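Local coordinates for BH1974 protein (Bacillus halodurans, PDB 3ON5) that probably assists maturation of xanthine dehydrogenase-type enzymes, as a member of the XdhC/CoxI family of accessory proteins with a Rossmann domain, at residues T92-L97 with T114-L119; S47-E52 with V65-G70; F205-D210 with T225-W230. One frame throughout, in Å; residues are numbered along the deposited sequence.

Interaction 1 of 3, residues T92-L97 with T114-L119; sequences TVVYDL and TISVLL
The carbonyl oxygen V117 O receives two hydrogens from the neighbouring strand: the amide of V93, with V93 N at 2.8 Å from V117 O in a nearly straight bond (172°), and a weaker CA-H...O contact from T92. The same double use recurs at V93 O, Y95 O and I115 O, so each oxygen between the strands takes one N-H and one CA-H. V93 with V117 and Y95 with I115 are the hydrogen-bonded antiparallel pairs; T92 with L118, V94 with S116 and D96 with T114 are the non-hydrogen-bonded ones. On the face carrying V93, Y95, I115 and V117 the side chains meet through carbon atoms. CG1 of I115, placed between backbone N and carbonyl carbon (chi1 67°), lies 4.1 Å from Y95 CB, while its other branch, CG2, is left to meet L97 CD1 at 4.2 Å. The Y95 ring brings its CD2 obliquely to V117 CG2, 4.1 Å away, and its hydroxyl, the polar exception, is hydrogen-bonded to D76 of helix 73-87. At the far end V93 CG2 meets L119 CD1 at 3.8 Å. Helix 73-87 covers this face, touching Y95, L97 and L119. The opposite face is more mixed. V94 CG1 packs on T114 CG2 at 3.7 Å, and T92 OG1 lies beside L118 CD1 while its hydrogen bond goes to the carbonyl of G153. D96 OD1 draws a weak, long bond of 3.4 Å from T114 OG1; its firmer partner is the hydroxyl of S98. The chemistry thus separates the two faces: backbone bonds join strand 91-96 to the sheet, aliphatic and aromatic groups seal its helix-covered side, and hydroxyls and a carboxylate mark the more exposed one.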
ATOM      1  N   THR A  92     -24.779  18.620 -15.353  1.00 52.26           N
ATOM      2  CA  THR A  92     -23.652  19.160 -16.111  1.00 52.11           C
ATOM      3  C   THR A  92     -22.916  20.141 -15.203  1.00 58.34           C
ATOM      4  O   THR A  92     -23.530  21.052 -14.629  1.00 59.27           O
ATOM      5  CB  THR A  92     -24.062  19.791 -17.436  1.00 57.72           C
ATOM      6  OG1 THR A  92     -24.766  18.830 -18.210  1.00 62.08           O
ATOM      7  CG2 THR A  92     -22.854  20.238 -18.239  1.00 53.54           C
ATOM      8  N   VAL A  93     -21.609  19.906 -15.013  1.00 54.40           N
ATOM      9  CA  VAL A  93     -20.791  20.770 -14.173  1.00 53.29           C
ATOM     10  C   VAL A  93     -19.770  21.422 -15.080  1.00 56.61           C
ATOM     11  O   VAL A  93     -19.149  20.737 -15.886  1.00 55.89           O
ATOM     12  CB  VAL A  93     -20.147  20.026 -12.971  1.00 55.13           C
ATOM     13  CG1 VAL A  93     -19.515  21.018 -11.994  1.00 55.23           C
ATOM     14  CG2 VAL A  93     -21.178  19.175 -12.233  1.00 54.08           C
ATOM     15  N   VAL A  94     -19.642  22.750 -14.993  1.00 54.11           N
ATOM     16  CA  VAL A  94     -18.679  23.508 -15.801  1.00 53.72           C
ATOM     17  C   VAL A  94     -17.527  23.921 -14.892  1.00 57.24           C
ATOM     18  O   VAL A  94     -17.752  24.419 -13.782  1.00 56.39           O
ATOM     19  CB  VAL A  94     -19.302  24.715 -16.537  1.00 58.04           C
ATOM     20  CG1 VAL A  94     -18.282  25.383 -17.448  1.00 58.39           C
ATOM     21  CG2 VAL A  94     -20.518  24.281 -17.354  1.00 58.13           C
ATOM     22  N   TYR A  95     -16.298  23.676 -15.363  1.00 53.80           N
ATOM     23  CA  TYR A  95     -15.087  23.993 -14.632  1.00 52.83           C
ATOM     24  C   TYR A  95     -14.182  24.942 -15.374  1.00 55.85           C
ATOM     25  O   TYR A  95     -13.660  24.575 -16.424  1.00 54.43           O
ATOM     26  CB  TYR A  95     -14.304  22.715 -14.353  1.00 52.97           C
ATOM     27  CG  TYR A  95     -14.931  21.836 -13.311  1.00 55.87           C
ATOM     28  CD1 TYR A  95     -14.678  22.041 -11.959  1.00 57.65           C
ATOM     29  CD2 TYR A  95     -15.722  20.747 -13.676  1.00 57.17           C
ATOM     30  CE1 TYR A  95     -15.223  21.209 -10.989  1.00 58.17           C
ATOM     31  CE2 TYR A  95     -16.269  19.902 -12.714  1.00 57.69           C
ATOM     32  CZ  TYR A  95     -16.023  20.145 -11.370  1.00 67.20           C
ATOM     33  OH  TYR A  95     -16.562  19.350 -10.393  1.00 70.49           O
ATOM     34  N   ASP A  96     -13.941  26.144 -14.813  1.00 54.62           N
ATOM     35  CA  ASP A  96     -12.924  27.033 -15.376  1.00 56.76           C
ATOM     36  C   ASP A  96     -11.590  26.538 -14.844  1.00 61.84           C
ATOM     37  O   ASP A  96     -11.300  26.759 -13.660  1.00 61.03           O
ATOM     38  CB  ASP A  96     -13.180  28.515 -15.046  1.00 60.78           C
ATOM     39  CG  ASP A  96     -12.247  29.484 -15.762  1.00 73.19           C
ATOM     40  OD1 ASP A  96     -11.483  29.030 -16.669  1.00 72.64           O
ATOM     41  OD2 ASP A  96     -12.334  30.708 -15.482  1.00 81.63           O
ATOM     42  N   LEU A  97     -10.812  25.797 -15.642  1.00 59.67           N
ATOM     43  CA  LEU A  97      -9.582  25.172 -15.151  1.00 59.52           C
ATOM     44  C   LEU A  97      -8.483  26.185 -14.823  1.00 68.88           C
ATOM     45  O   LEU A  97      -7.586  25.848 -14.051  1.00 69.15           O
ATOM     46  CB  LEU A  97      -9.042  24.152 -16.155  1.00 58.58           C
ATOM     47  CG  LEU A  97      -9.997  22.975 -16.492  1.00 61.51           C
ATOM     48  CD1 LEU A  97      -9.317  21.974 -17.417  1.00 62.16           C
ATOM     49  CD2 LEU A  97     -10.494  22.247 -15.235  1.00 57.65           C
ATOM     50  N   THR A 114     -11.788  25.584 -20.190  1.00 59.84           N
ATOM     51  CA  THR A 114     -13.063  25.444 -19.518  1.00 59.09           C
ATOM     52  C   THR A 114     -13.704  24.157 -20.020  1.00 63.47           C
ATOM     53  O   THR A 114     -13.906  23.997 -21.232  1.00 65.20           O
ATOM     54  CB  THR A 114     -13.907  26.692 -19.762  1.00 72.85           C
ATOM     55  OG1 THR A 114     -13.180  27.844 -19.308  1.00 80.01           O
ATOM     56  CG2 THR A 114     -15.253  26.624 -19.069  1.00 69.85           C
ATOM     57  N   ILE A 115     -13.978  23.214 -19.098  1.00 57.84           N
ATOM     58  CA  ILE A 115     -14.578  21.937 -19.481  1.00 56.01           C
ATOM     59  C   ILE A 115     -15.970  21.794 -18.853  1.00 58.84           C
ATOM     60  O   ILE A 115     -16.214  22.253 -17.732  1.00 57.83           O
ATOM     61  CB  ILE A 115     -13.703  20.679 -19.157  1.00 57.46           C
ATOM     62  CG1 ILE A 115     -13.513  20.419 -17.639  1.00 56.52           C
ATOM     63  CG2 ILE A 115     -12.380  20.705 -19.936  1.00 59.30           C
ATOM     64  CD1 ILE A 115     -12.799  19.094 -17.286  1.00 61.21           C
ATOM     65  N   SER A 116     -16.869  21.135 -19.611  1.00 55.16           N
ATOM     66  CA  SER A 116     -18.234  20.774 -19.238  1.00 54.48           C
ATOM     67  C   SER A 116     -18.295  19.237 -19.039  1.00 56.69           C
ATOM     68  O   SER A 116     -18.114  18.448 -19.993  1.00 55.96           O
ATOM     69  CB  SER A 116     -19.228  21.264 -20.292  1.00 59.88           C
ATOM     70  OG  SER A 116     -19.053  22.638 -20.612  1.00 70.84           O
ATOM     71  N   VAL A 117     -18.476  18.820 -17.783  1.00 51.57           N
ATOM     72  CA  VAL A 117     -18.533  17.408 -17.407  1.00 50.00           C
ATOM     73  C   VAL A 117     -19.986  17.024 -17.147  1.00 52.89           C
ATOM     74  O   VAL A 117     -20.656  17.695 -16.357  1.00 52.33           O
ATOM     75  CB  VAL A 117     -17.632  17.119 -16.163  1.00 52.88           C
ATOM     76  CG1 VAL A 117     -17.615  15.629 -15.816  1.00 51.06           C
ATOM     77  CG2 VAL A 117     -16.211  17.643 -16.366  1.00 52.87           C
ATOM     78  N   LEU A 118     -20.476  15.966 -17.820  1.00 49.32           N
ATOM     79  CA  LEU A 118     -21.827  15.444 -17.610  1.00 49.22           C
ATOM     80  C   LEU A 118     -21.759  14.188 -16.731  1.00 52.42           C
ATOM     81  O   LEU A 118     -21.160  13.178 -17.128  1.00 49.93           O
ATOM     82  CB  LEU A 118     -22.553  15.150 -18.937  1.00 49.95           C
ATOM     83  CG  LEU A 118     -23.909  14.394 -18.857  1.00 54.22           C
ATOM     84  CD1 LEU A 118     -25.013  15.252 -18.240  1.00 55.34           C
ATOM     85  CD2 LEU A 118     -24.346  13.956 -20.209  1.00 55.88           C
ATOM     86  N   LEU A 119     -22.394  14.264 -15.544  1.00 49.75           N
ATOM     87  CA  LEU A 119     -22.438  13.178 -14.562  1.00 48.58           C
ATOM     88  C   LEU A 119     -23.780  12.454 -14.658  1.00 49.83           C
ATOM     89  O   LEU A 119     -24.821  13.092 -14.527  1.00 50.96           O
ATOM     90  CB  LEU A 119     -22.200  13.737 -13.140  1.00 48.91           C
ATOM     91  CG  LEU A 119     -20.826  14.373 -12.878  1.00 53.24           C
ATOM     92  CD1 LEU A 119     -20.891  15.378 -11.793  1.00 54.43           C
ATOM     93  CD2 LEU A 119     -19.810  13.355 -12.529  1.00 55.64           C
TER

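Interaction 2 of 3, residues S47-E52 with V65-G70; sequences SSYRKE and VGLLSG
Apolar contact between the two loops rests on Y49 and L67: CE2 of the tyrosine ring lies 3.9 Å from L67 CD1, the side chains crossing at an oblique angle. With CG of Y49 anti to the backbone N (chi1 -176°), the ring extends beside L67. Contacts of carbon with carbonyl oxygen form a second group. Y49 CB settles 3.7 Å from S69 O, the carbonyl L68 O lies near the plane of the Y49 ring, at its edge, and R50 CG lies 3.4 Å from L68 O. The R50 chain is bent at chi2 and chi3, which turns the guanidinium so that its edge faces L67 O. There R50 NH1 stands 2.7 Å from L67 O, but the bond is weak, with an N-H...O angle of only 125°, and R50 was modelled in two conformers, so this link is doubtful. Other polar bonds act on each loop separately. S48 OG donates to R50 O at 2.7 Å, a bond within the 47-52 loop that spans Y49. The amides of L68, S69 and G70 all converge on E74 OE2 of helix 73-87, so the 68-70 backbone curls round one carboxylate oxygen, which the three N-H groups would probably stabilise as an anion. L68 turns away from R50 and Y49 and packs on A39 and I41 of strand 36-46. Contacts between subunits form the last group: the Y49 ring meets H271 of a second subunit edge-to-face, and L67 packs on P326 of that subunit. The arrangement is that of two loops of an XdhC/CoxI-type domain, one leaving strand 36-46 and the other leading into helix 73-87, brought together where they face the Rossmann domain of another copy.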
ATOM      1  N   SER A  47      -7.637  24.904 -23.608  1.00 73.63           N
ATOM      2  CA  SER A  47      -6.691  23.827 -23.293  1.00 72.13           C
ATOM      3  C   SER A  47      -7.168  22.951 -22.143  1.00 76.17           C
ATOM      4  O   SER A  47      -7.607  23.447 -21.109  1.00 75.61           O
ATOM      5  CB  SER A  47      -5.321  24.397 -22.945  1.00 76.11           C
ATOM      6  OG  SER A  47      -4.642  24.863 -24.099  1.00 87.98           O
ATOM      7  N   SER A  48      -7.035  21.629 -22.324  1.00 73.32           N
ATOM      8  CA  SER A  48      -7.395  20.606 -21.331  1.00 71.58           C
ATOM      9  C   SER A  48      -6.604  19.320 -21.563  1.00 73.12           C
ATOM     10  O   SER A  48      -6.260  19.015 -22.722  1.00 72.43           O
ATOM     11  CB  SER A  48      -8.891  20.312 -21.366  1.00 75.24           C
ATOM     12  OG  SER A  48      -9.301  19.867 -22.647  1.00 85.02           O
ATOM     13  N   TYR A  49      -6.332  18.558 -20.454  1.00 66.92           N
ATOM     14  CA  TYR A  49      -5.591  17.294 -20.525  1.00 64.12           C
ATOM     15  C   TYR A  49      -6.306  16.331 -21.444  1.00 68.47           C
ATOM     16  O   TYR A  49      -5.647  15.716 -22.285  1.00 69.05           O
ATOM     17  CB  TYR A  49      -5.366  16.645 -19.147  1.00 62.42           C
ATOM     18  CG  TYR A  49      -4.521  15.383 -19.215  1.00 62.32           C
ATOM     19  CD1 TYR A  49      -3.164  15.443 -19.527  1.00 64.97           C
ATOM     20  CD2 TYR A  49      -5.066  14.132 -18.917  1.00 60.64           C
ATOM     21  CE1 TYR A  49      -2.381  14.292 -19.579  1.00 63.20           C
ATOM     22  CE2 TYR A  49      -4.288  12.971 -18.970  1.00 59.66           C
ATOM     23  CZ  TYR A  49      -2.946  13.061 -19.302  1.00 64.41           C
ATOM     24  OH  TYR A  49      -2.141  11.954 -19.341  1.00 63.99           O
ATOM     25  N   ARG A  50      -7.644  16.210 -21.314  1.00 64.80           N
ATOM     26  CA  ARG A  50      -8.410  15.295 -22.152  0.50 63.85           C
ATOM     27  C   ARG A  50      -9.293  16.071 -23.143  1.00 70.24           C
ATOM     28  O   ARG A  50      -9.611  17.244 -22.929  1.00 70.52           O
ATOM     29  CB  ARG A  50      -9.271  14.340 -21.295  0.50 59.19           C
ATOM     30  CG  ARG A  50      -8.515  13.427 -20.307  0.50 57.38           C
ATOM     31  CD  ARG A  50      -7.586  12.382 -20.916  0.50 57.82           C
ATOM     32  NE  ARG A  50      -8.271  11.440 -21.807  0.50 53.06           N
ATOM     33  CZ  ARG A  50      -8.872  10.322 -21.410  0.50 50.12           C
ATOM     34  NH1 ARG A  50      -8.913  10.004 -20.120  0.50 33.95           N
ATOM     35  NH2 ARG A  50      -9.456   9.529 -22.296  0.50 25.26           N
ATOM     36  N   LYS A  51      -9.671  15.395 -24.226  1.00 68.76           N
ATOM     37  CA  LYS A  51     -10.522  15.890 -25.294  1.00 70.27           C
ATOM     38  C   LYS A  51     -12.005  15.616 -24.989  1.00 74.51           C
ATOM     39  O   LYS A  51     -12.340  14.950 -24.008  1.00 73.73           O
ATOM     40  CB  LYS A  51     -10.117  15.241 -26.629  1.00 73.32           C
ATOM     41  N   GLU A  52     -12.893  16.170 -25.816  1.00 72.31           N
ATOM     42  CA  GLU A  52     -14.331  15.971 -25.688  1.00 72.02           C
ATOM     43  C   GLU A  52     -14.645  14.511 -26.025  1.00 74.37           C
ATOM     44  O   GLU A  52     -14.173  14.010 -27.049  1.00 75.62           O
ATOM     45  CB  GLU A  52     -15.094  16.956 -26.600  1.00 75.55           C
ATOM     46  CG  GLU A  52     -16.605  16.802 -26.545  1.00 89.46           C
ATOM     47  CD  GLU A  52     -17.391  17.619 -27.552  1.00122.94           C
ATOM     48  OE1 GLU A  52     -17.297  18.871 -27.520  1.00127.52           O
ATOM     49  OE2 GLU A  52     -18.162  17.000 -28.325  1.00117.72           O
ATOM     50  N   VAL A  65     -11.978   5.135 -12.260  1.00 52.28           N
ATOM     51  CA  VAL A  65     -11.519   4.439 -13.449  1.00 52.89           C
ATOM     52  C   VAL A  65     -11.415   5.490 -14.560  1.00 60.89           C
ATOM     53  O   VAL A  65     -12.435   5.903 -15.111  1.00 62.57           O
ATOM     54  CB  VAL A  65     -12.470   3.261 -13.791  1.00 57.10           C
ATOM     55  CG1 VAL A  65     -11.972   2.475 -14.996  1.00 57.22           C
ATOM     56  CG2 VAL A  65     -12.674   2.333 -12.592  1.00 57.09           C
ATOM     57  N   GLY A  66     -10.190   5.941 -14.833  1.00 57.81           N
ATOM     58  CA  GLY A  66      -9.869   6.982 -15.808  1.00 57.93           C
ATOM     59  C   GLY A  66      -9.553   8.306 -15.129  1.00 64.29           C
ATOM     60  O   GLY A  66      -9.595   8.404 -13.891  1.00 63.17           O
ATOM     61  N   LEU A  67      -9.169   9.329 -15.929  1.00 63.36           N
ATOM     62  CA  LEU A  67      -8.956  10.710 -15.448  1.00 64.34           C
ATOM     63  C   LEU A  67      -9.351  11.670 -16.568  1.00 71.82           C
ATOM     64  O   LEU A  67      -9.378  11.283 -17.747  1.00 71.18           O
ATOM     65  CB  LEU A  67      -7.545  11.052 -14.894  1.00 64.40           C
ATOM     66  CG  LEU A  67      -6.359  11.130 -15.852  1.00 68.51           C
ATOM     67  CD1 LEU A  67      -5.304  12.101 -15.348  1.00 69.19           C
ATOM     68  CD2 LEU A  67      -5.776   9.776 -16.095  1.00 69.94           C
ATOM     69  N   LEU A  68      -9.689  12.911 -16.181  1.00 71.65           N
ATOM     70  CA  LEU A  68     -10.145  13.954 -17.098  1.00 73.48           C
ATOM     71  C   LEU A  68      -9.212  15.199 -17.033  1.00 84.17           C
ATOM     72  O   LEU A  68      -9.036  15.903 -18.041  1.00 84.77           O
ATOM     73  CB  LEU A  68     -11.612  14.337 -16.764  1.00 72.67           C
ATOM     74  CG  LEU A  68     -12.680  13.210 -16.784  1.00 74.59           C
ATOM     75  CD1 LEU A  68     -14.024  13.739 -16.397  1.00 74.32           C
ATOM     76  CD2 LEU A  68     -12.786  12.534 -18.145  1.00 74.87           C
ATOM     77  N   SER A  69      -8.620  15.452 -15.848  1.00 84.91           N
ATOM     78  CA  SER A  69      -7.699  16.560 -15.599  1.00 87.69           C
ATOM     79  C   SER A  69      -6.411  16.044 -14.942  1.00 95.20           C
ATOM     80  O   SER A  69      -5.320  16.295 -15.460  1.00 97.19           O
ATOM     81  CB  SER A  69      -8.356  17.634 -14.730  1.00 92.27           C
ATOM     82  OG  SER A  69      -7.489  18.715 -14.411  1.00104.46           O
ATOM     83  N   GLY A  70      -6.552  15.325 -13.828  1.00 91.33           N
ATOM     84  CA  GLY A  70      -5.428  14.820 -13.053  1.00 91.45           C
ATOM     85  C   GLY A  70      -5.036  15.775 -11.942  1.00 97.05           C
ATOM     86  O   GLY A  70      -4.065  15.519 -11.215  1.00 98.30           O
TER

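Interaction 3 of 3, residues F205-D210 with T225-W230; sequences FGAGPD and TVVTDW
The beta-alpha-beta unit that opens a Rossmann fold appears here: strand 200-205, the glycine-rich turn G206-A207-G208 ahead of helix 211-221, and parallel strand 223-229 ending in the acidic D229. In nucleotide-binding relatives this turn and an acid at the end of the second strand line the dinucleotide site, a role that is consistent with the geometry but unproven here. F205 pairs with T228 across the parallel strands, and G206 N donates to T228 O at 2.8 Å. Beyond this pair the turn leaves the sheet, and a side chain takes over from the backbone: A207 N donates to D229 OD2 at 2.9 Å (142°), meeting the carboxylate on its anti side and 34° out of its plane. The aspartate reaches the turn because its CG stands anti to the backbone N (chi1 -166°). OD2 also pairs with the guanidinium of R231 in a salt bridge, so one oxygen serves both turn and charge. Replacing D229 by an alanine removes the carboxylate and would probably leave the A207 amide without its acceptor and R231 without its mate. Next to this bond, A207 CB packs at 4.0 Å from V227 CG1, and G206 O also touches that methyl. On the other side of the sheet F205 and T228 lie side by side, where F254 of helix 251-257 joins both; T228 OG1 is bonded to I247 O, while T228 CG2 comes obliquely to the F205 ring, 3.6 Å from F205 CD1.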
ATOM      1  N   PHE A 205       3.480 -10.759 -37.281  1.00 41.88           N
ATOM      2  CA  PHE A 205       4.107 -11.918 -37.898  1.00 42.77           C
ATOM      3  C   PHE A 205       5.518 -12.035 -37.355  1.00 48.61           C
ATOM      4  O   PHE A 205       6.378 -11.207 -37.671  1.00 48.31           O
ATOM      5  CB  PHE A 205       4.086 -11.823 -39.423  1.00 45.56           C
ATOM      6  CG  PHE A 205       2.725 -12.037 -40.035  1.00 46.53           C
ATOM      7  CD1 PHE A 205       2.285 -13.314 -40.356  1.00 48.98           C
ATOM      8  CD2 PHE A 205       1.897 -10.959 -40.329  1.00 47.84           C
ATOM      9  CE1 PHE A 205       1.038 -13.515 -40.935  1.00 48.83           C
ATOM     10  CE2 PHE A 205       0.644 -11.163 -40.904  1.00 49.73           C
ATOM     11  CZ  PHE A 205       0.224 -12.439 -41.205  1.00 47.52           C
ATOM     12  N   GLY A 206       5.710 -13.010 -36.470  1.00 45.56           N
ATOM     13  CA  GLY A 206       6.980 -13.266 -35.812  1.00 45.92           C
ATOM     14  C   GLY A 206       6.815 -13.333 -34.313  1.00 50.91           C
ATOM     15  O   GLY A 206       6.037 -12.568 -33.739  1.00 48.85           O
ATOM     16  N   ALA A 207       7.513 -14.284 -33.669  1.00 50.52           N
ATOM     17  CA  ALA A 207       7.470 -14.447 -32.220  1.00 50.60           C
ATOM     18  C   ALA A 207       8.904 -14.525 -31.628  1.00 58.56           C
ATOM     19  O   ALA A 207       9.124 -15.174 -30.602  1.00 59.73           O
ATOM     20  CB  ALA A 207       6.661 -15.678 -31.848  1.00 50.77           C
ATOM     21  N   GLY A 208       9.840 -13.795 -32.238  1.00 56.54           N
ATOM     22  CA  GLY A 208      11.214 -13.686 -31.758  1.00 58.13           C
ATOM     23  C   GLY A 208      11.302 -12.920 -30.448  1.00 62.78           C
ATOM     24  O   GLY A 208      10.321 -12.288 -30.045  1.00 60.21           O
ATOM     25  N   PRO A 209      12.471 -12.914 -29.760  1.00 62.00           N
ATOM     26  CA  PRO A 209      12.567 -12.220 -28.455  1.00 61.14           C
ATOM     27  C   PRO A 209      12.426 -10.684 -28.529  1.00 64.90           C
ATOM     28  O   PRO A 209      12.383 -10.028 -27.476  1.00 64.68           O
ATOM     29  CB  PRO A 209      13.964 -12.584 -27.961  1.00 64.56           C
ATOM     30  CG  PRO A 209      14.709 -13.014 -29.154  1.00 70.42           C
ATOM     31  CD  PRO A 209      13.717 -13.639 -30.071  1.00 65.41           C
ATOM     32  N   ASP A 210      12.288 -10.109 -29.741  1.00 60.36           N
ATOM     33  CA  ASP A 210      12.094  -8.668 -29.929  1.00 58.69           C
ATOM     34  C   ASP A 210      10.588  -8.281 -29.956  1.00 60.34           C
ATOM     35  O   ASP A 210      10.253  -7.093 -29.825  1.00 59.39           O
ATOM     36  CB  ASP A 210      12.776  -8.199 -31.227  1.00 61.64           C
ATOM     37  CG  ASP A 210      12.367  -8.894 -32.528  1.00 73.78           C
ATOM     38  OD1 ASP A 210      12.283 -10.147 -32.548  1.00 73.95           O
ATOM     39  OD2 ASP A 210      12.297  -8.216 -33.551  1.00 81.70           O
ATOM     40  N   THR A 225      -4.085  -7.578 -29.908  1.00 38.44           N
ATOM     41  CA  THR A 225      -2.857  -8.120 -30.470  1.00 38.49           C
ATOM     42  C   THR A 225      -2.991  -9.612 -30.803  1.00 42.36           C
ATOM     43  O   THR A 225      -3.448 -10.414 -29.983  1.00 40.86           O
ATOM     44  CB  THR A 225      -1.664  -7.894 -29.529  1.00 42.84           C
ATOM     45  OG1 THR A 225      -2.012  -8.370 -28.236  1.00 42.82           O
ATOM     46  CG2 THR A 225      -1.257  -6.414 -29.436  1.00 40.86           C
ATOM     47  N   VAL A 226      -2.583  -9.949 -32.047  1.00 39.07           N
ATOM     48  CA  VAL A 226      -2.508 -11.300 -32.591  1.00 39.98           C
ATOM     49  C   VAL A 226      -1.039 -11.547 -32.947  1.00 45.07           C
ATOM     50  O   VAL A 226      -0.449 -10.791 -33.722  1.00 46.32           O
ATOM     51  CB  VAL A 226      -3.478 -11.582 -33.800  1.00 44.11           C
ATOM     52  CG1 VAL A 226      -3.238 -12.962 -34.411  1.00 44.14           C
ATOM     53  CG2 VAL A 226      -4.936 -11.429 -33.386  1.00 43.15           C
ATOM     54  N   VAL A 227      -0.449 -12.574 -32.334  1.00 40.10           N
ATOM     55  CA  VAL A 227       0.924 -13.021 -32.578  1.00 39.29           C
ATOM     56  C   VAL A 227       0.857 -14.328 -33.302  1.00 43.49           C
ATOM     57  O   VAL A 227       0.170 -15.243 -32.836  1.00 43.15           O
ATOM     58  CB  VAL A 227       1.775 -13.143 -31.288  1.00 41.89           C
ATOM     59  CG1 VAL A 227       3.188 -13.644 -31.609  1.00 42.88           C
ATOM     60  CG2 VAL A 227       1.814 -11.831 -30.520  1.00 40.02           C
ATOM     61  N   THR A 228       1.563 -14.433 -34.437  1.00 40.25           N
ATOM     62  CA  THR A 228       1.622 -15.683 -35.196  1.00 39.37           C
ATOM     63  C   THR A 228       3.087 -15.940 -35.622  1.00 41.79           C
ATOM     64  O   THR A 228       3.835 -15.016 -35.965  1.00 39.57           O
ATOM     65  CB  THR A 228       0.651 -15.700 -36.373  1.00 43.99           C
ATOM     66  OG1 THR A 228       0.782 -16.945 -37.084  1.00 49.31           O
ATOM     67  CG2 THR A 228       0.800 -14.500 -37.301  1.00 40.28           C
ATOM     68  N   ASP A 229       3.485 -17.212 -35.504  1.00 39.20           N
ATOM     69  CA  ASP A 229       4.795 -17.759 -35.844  1.00 40.45           C
ATOM     70  C   ASP A 229       4.630 -19.274 -36.036  1.00 47.02           C
ATOM     71  O   ASP A 229       3.642 -19.852 -35.576  1.00 45.01           O
ATOM     72  CB  ASP A 229       5.832 -17.403 -34.770  1.00 42.12           C
ATOM     73  CG  ASP A 229       7.285 -17.620 -35.155  1.00 50.78           C
ATOM     74  OD1 ASP A 229       7.720 -18.783 -35.191  1.00 49.05           O
ATOM     75  OD2 ASP A 229       8.015 -16.619 -35.306  1.00 57.69           O
ATOM     76  N   TRP A 230       5.558 -19.902 -36.762  1.00 46.12           N
ATOM     77  CA  TRP A 230       5.520 -21.319 -37.097  1.00 46.78           C
ATOM     78  C   TRP A 230       6.335 -22.165 -36.098  1.00 51.09           C
ATOM     79  O   TRP A 230       6.331 -23.389 -36.208  1.00 52.22           O
ATOM     80  CB  TRP A 230       6.063 -21.497 -38.521  1.00 47.17           C
ATOM     81  CG  TRP A 230       7.492 -21.081 -38.694  1.00 48.99           C
ATOM     82  CD1 TRP A 230       8.575 -21.901 -38.737  1.00 53.06           C
ATOM     83  CD2 TRP A 230       7.991 -19.742 -38.873  1.00 48.94           C
ATOM     84  NE1 TRP A 230       9.720 -21.164 -38.922  1.00 53.51           N
ATOM     85  CE2 TRP A 230       9.391 -19.835 -39.008  1.00 54.52           C
ATOM     86  CE3 TRP A 230       7.389 -18.469 -38.954  1.00 49.08           C
ATOM     87  CZ2 TRP A 230      10.201 -18.710 -39.183  1.00 54.28           C
ATOM     88  CZ3 TRP A 230       8.194 -17.356 -39.115  1.00 50.74           C
ATOM     89  CH2 TRP A 230       9.580 -17.480 -39.226  1.00 52.88           C
TER

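In the fold
Along the chain the contacts follow in series: interaction 2, interaction 1, then interaction 3. Interactions 1 and 2 have centres 11 Å apart and touch: I115 packs on S48, and V117 on L68. They share one domain, with helix 73-87 against its antiparallel sheet: interaction 1 lies in that sheet, at an edge strand, 91-96, and interaction 2 in loops that adjoin it. Interaction 3, in the parallel sheet of the Rossmann domain, is centred 45 Å from interaction 1 and 35 Å from interaction 2, across the chain's centre. Between copies the regions of interactions 2 and 3 do meet: Y49 packs on D210 of a second subunit, bringing the two domain types together.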